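Local coordinates for protein histidinol dehydrogenase (Elizabethkingia anophelis NUHP1, PDB 6AN0) that probably catalyses the last step of histidine biosynthesis, the two successive NAD-dependent oxidations that turn L-histidinol into L-histidine, as a zinc-dependent dehydrogenase, at residues R69-S72 with D73-T76; L314-I317 with E318-I321. One frame throughout, in Å; residues are numbered along the deposited sequence. Where two conformers were deposited one is given.

Interaction 1. Residues R69-S72 with D73-T76; sequences RVSS and DEIT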
# COMPACT_ATOMS: atom_id res chain seq x y z
N ARG A 69 -15.12 22.99 13.55
CA ARG A 69 -16.00 21.84 13.34
C ARG A 69 -17.37 22.28 12.82
O ARG A 69 -17.96 23.23 13.33
CB ARG A 69 -16.16 21.05 14.64
CG ARG A 69 -16.74 19.66 14.38
CD ARG A 69 -16.77 18.79 15.62
NE ARG A 69 -17.50 17.56 15.35
CZ ARG A 69 -17.97 16.75 16.30
NH1 ARG A 69 -17.78 17.04 17.58
NH2 ARG A 69 -18.64 15.66 15.95
N VAL A 70 -17.86 21.57 11.79
CA VAL A 70 -19.22 21.78 11.31
C VAL A 70 -20.20 21.39 12.42
O VAL A 70 -20.07 20.32 13.03
CB VAL A 70 -19.46 20.96 10.03
CG1 VAL A 70 -20.92 21.05 9.59
CG2 VAL A 70 -18.53 21.43 8.90
N SER A 71 -21.18 22.25 12.68
CA SER A 71 -22.15 22.04 13.74
C SER A 71 -23.32 21.18 13.28
O SER A 71 -23.54 20.96 12.08
CB SER A 71 -22.68 23.39 14.25
OG SER A 71 -23.47 24.00 13.24
N SER A 72 -24.11 20.70 14.24
CA SER A 72 -25.29 19.92 13.88
C SER A 72 -26.35 20.77 13.19
O SER A 72 -27.04 20.29 12.29
CB SER A 72 -25.87 19.21 15.11
OG SER A 72 -26.47 20.13 15.99
N ASP A 73 -26.48 22.05 13.58
CA ASP A 73 -27.40 22.94 12.88
C ASP A 73 -27.00 23.11 11.41
O ASP A 73 -27.86 23.18 10.52
CB ASP A 73 -27.45 24.31 13.57
CG ASP A 73 -28.40 24.34 14.74
OD1 ASP A 73 -29.22 23.40 14.87
OD2 ASP A 73 -28.34 25.31 15.52
N GLU A 74 -25.69 23.20 11.15
CA GLU A 74 -25.22 23.30 9.77
C GLU A 74 -25.52 22.02 8.98
O GLU A 74 -25.91 22.09 7.81
CB GLU A 74 -23.72 23.61 9.75
CG GLU A 74 -23.40 25.02 10.24
CD GLU A 74 -21.91 25.32 10.25
OE1 GLU A 74 -21.50 26.37 9.69
OE2 GLU A 74 -21.15 24.51 10.81
N ILE A 75 -25.37 20.85 9.61
CA ILE A 75 -25.74 19.60 8.95
C ILE A 75 -27.23 19.58 8.64
O ILE A 75 -27.65 19.20 7.54
CB ILE A 75 -25.34 18.39 9.81
CG1 ILE A 75 -23.82 18.33 10.03
CG2 ILE A 75 -25.82 17.11 9.16
CD1 ILE A 75 -23.04 18.12 8.77
N THR A 76 -28.05 19.99 9.61
CA THR A 76 -29.50 20.01 9.41
C THR A 76 -29.88 21.00 8.31
O THR A 76 -30.74 20.70 7.48
CB THR A 76 -30.21 20.35 10.72
OG1 THR A 76 -29.93 19.33 11.68
CG2 THR A 76 -31.71 20.44 10.50
O HOH W 1 -19.52 25.51 12.60
O HOH W 2 -29.61 20.74 14.66

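Interaction 2. Residues L314-I317 with E318-I321; sequences LDSI and EKCI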
# COMPACT_ATOMS: atom_id res chain seq x y z
N LEU A 314 -4.35 1.53 -34.85
CA LEU A 314 -3.50 0.35 -34.77
C LEU A 314 -4.25 -0.83 -35.38
O LEU A 314 -5.47 -0.93 -35.22
CB LEU A 314 -3.11 0.06 -33.31
CG LEU A 314 -2.26 1.14 -32.62
CD1 LEU A 314 -2.17 0.93 -31.09
CD2 LEU A 314 -0.87 1.22 -33.25
N ASP A 315 -3.54 -1.72 -36.06
CA ASP A 315 -4.20 -2.63 -36.99
C ASP A 315 -4.74 -3.91 -36.35
O ASP A 315 -5.11 -4.83 -37.07
CB ASP A 315 -3.25 -2.98 -38.15
CG ASP A 315 -1.97 -3.67 -37.71
OD1 ASP A 315 -1.86 -4.06 -36.53
OD2 ASP A 315 -1.07 -3.81 -38.56
N SER A 316 -4.81 -3.98 -35.02
CA SER A 316 -5.47 -5.11 -34.37
C SER A 316 -5.82 -4.74 -32.94
O SER A 316 -5.21 -3.85 -32.34
CB SER A 316 -4.60 -6.37 -34.40
OG SER A 316 -3.51 -6.26 -33.49
N ILE A 317 -6.82 -5.44 -32.39
CA ILE A 317 -7.19 -5.25 -30.99
C ILE A 317 -6.04 -5.68 -30.08
O ILE A 317 -5.77 -5.06 -29.05
CB ILE A 317 -8.49 -6.01 -30.65
CG1 ILE A 317 -9.67 -5.40 -31.41
CG2 ILE A 317 -8.78 -5.99 -29.15
CD1 ILE A 317 -10.95 -6.22 -31.33
N GLU A 318 -5.32 -6.75 -30.46
CA GLU A 318 -4.21 -7.16 -29.61
C GLU A 318 -3.11 -6.11 -29.57
O GLU A 318 -2.49 -5.91 -28.52
CB GLU A 318 -3.65 -8.53 -30.03
CG GLU A 318 -4.61 -9.74 -29.86
CD GLU A 318 -5.23 -9.93 -28.46
OE1 GLU A 318 -6.41 -10.32 -28.42
OE2 GLU A 318 -4.58 -9.73 -27.42
N LYS A 319 -2.88 -5.39 -30.68
CA LYS A 319 -1.92 -4.28 -30.63
C LYS A 319 -2.43 -3.15 -29.75
O LYS A 319 -1.65 -2.54 -29.00
CB LYS A 319 -1.64 -3.75 -32.04
CG LYS A 319 -0.25 -4.04 -32.55
CD LYS A 319 -0.06 -3.46 -33.94
CE LYS A 319 1.13 -4.08 -34.63
NZ LYS A 319 1.26 -3.56 -36.02
N CYS A 320 -3.72 -2.85 -29.82
CA CYS A 320 -4.30 -1.81 -28.97
C CYS A 320 -4.12 -2.15 -27.50
O CYS A 320 -3.76 -1.28 -26.69
CB CYS A 320 -5.78 -1.62 -29.29
SG CYS A 320 -6.15 -0.91 -30.92
N ILE A 321 -4.37 -3.41 -27.13
CA ILE A 321 -4.19 -3.85 -25.74
C ILE A 321 -2.73 -3.70 -25.32
O ILE A 321 -2.44 -3.28 -24.19
CB ILE A 321 -4.66 -5.31 -25.58
CG1 ILE A 321 -6.16 -5.45 -25.89
CG2 ILE A 321 -4.34 -5.84 -24.18
CD1 ILE A 321 -7.06 -5.00 -24.78

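Interaction 1. Residues R69-S72 with D73-T76
Ser71 and Glu74 lock together because each side chain is turned back onto the other's backbone: OG of Ser71 lies between its own N and carbonyl carbon (chi1 68°), while CG of Glu74 sits beside its backbone N (chi1 -70°) and the chain beyond runs extended toward the loop. The result is a capping box at the start of helix 72-79. Ser71 OG, the N-cap oxygen, accepts from Glu74 N at 3.2 Å. In return Glu74 OE2 receives Ser71 N on its anti lone pair, at 2.9 Å and nearly straight (169°). A bound water donates to the same OE2 and to Arg69 O, tying the carboxylate to the preceding loop as well. At the next residue, Ser72 O accepts two bonds, from Thr76 N at 2.9 Å and Thr76 OG1 at 3.1 Å, which come from opposite faces of its carbonyl plane. Beside the box, Val70 CG1 meets Ile75 CD1 at 3.7 Å, the two side chains crossing at about a right angle. This apolar pair faces Leu176 of helix 173-181 and Ile187 of strand 186-189. Glu74 OE1 forms a salt bridge with Lys189, and Val70 shares backbone hydrogen bonds with Ile187, so the helix start is fastened to that strand.

Interaction 2. Residues L314-I317 with E318-I321
Ser316 caps helix 317-327 through its side chain: Ser316 holds the N-cap position and its OG accepts from Lys319 N at 3.0 Å, with an N-H...O angle of 156°. The cap closes the turn between strand 310-313 and this helix, a beta-to-alpha connection of the parallel sheet. OG can face the first turn because it is placed between the backbone N and the carbonyl carbon of Ser316 (chi1 73°); there it also lies against Lys319 CB at 3.4 Å. Regular helical bonds follow at once, from Cys320 N to Ser316 O and from Ile321 N to Ile317 O.

The packed side of the turn is apolar. Leu314, the residue just after the strand, directs its CB toward the helix and rests it 4.0 Å from Cys320 SG, while its CD1 branch lies against Cys320 CA. Cys320 and Ile321 both continue onto Ile246 of strand 242-247, and Leu314 is held to Thr276 by backbone hydrogen bonding, so this face belongs to the interior between helix and sheet. Ile317 CG2 approaches Ile321 CG1 at 4.2 Å, and the Ile317 side chain also touches Thr277 and Tyr342.

The outer side is looser and charged. Lys319 runs extended beyond CG, its chain crossing Asp315 at a slant, and the two exposed residues form a salt bridge that spans the cap from the loop to the first turn. Its second contact, from NZ to Asp315 OD2, is weak and long. The stronger one joins Lys319 NZ to Asp315 OD1 at 3.2 Å, the ammonium meeting that oxygen on its syn side but 33° out of the carboxylate plane.

In the fold
Interaction 1 precedes interaction 2 along the chain, and the two lie on opposite sides of the chain's centre, with their own centres 54 Å apart and nearest atoms about 44 Å apart. Both belong to the part of the chain that defines the histidinol dehydrogenase family, and each adjoins a different sheet. The 69-76 turn starts helix 72-79 beside strand 186-189 of the mixed sheet; the 314-321 turn leads from strand 310-313 of the six-stranded parallel sheet into helix 317-327. In both, a serine N-cap opens the helix; of the two, only the first is a capping box. Both lie away from the zinc site and from the predicted NAD and substrate sites.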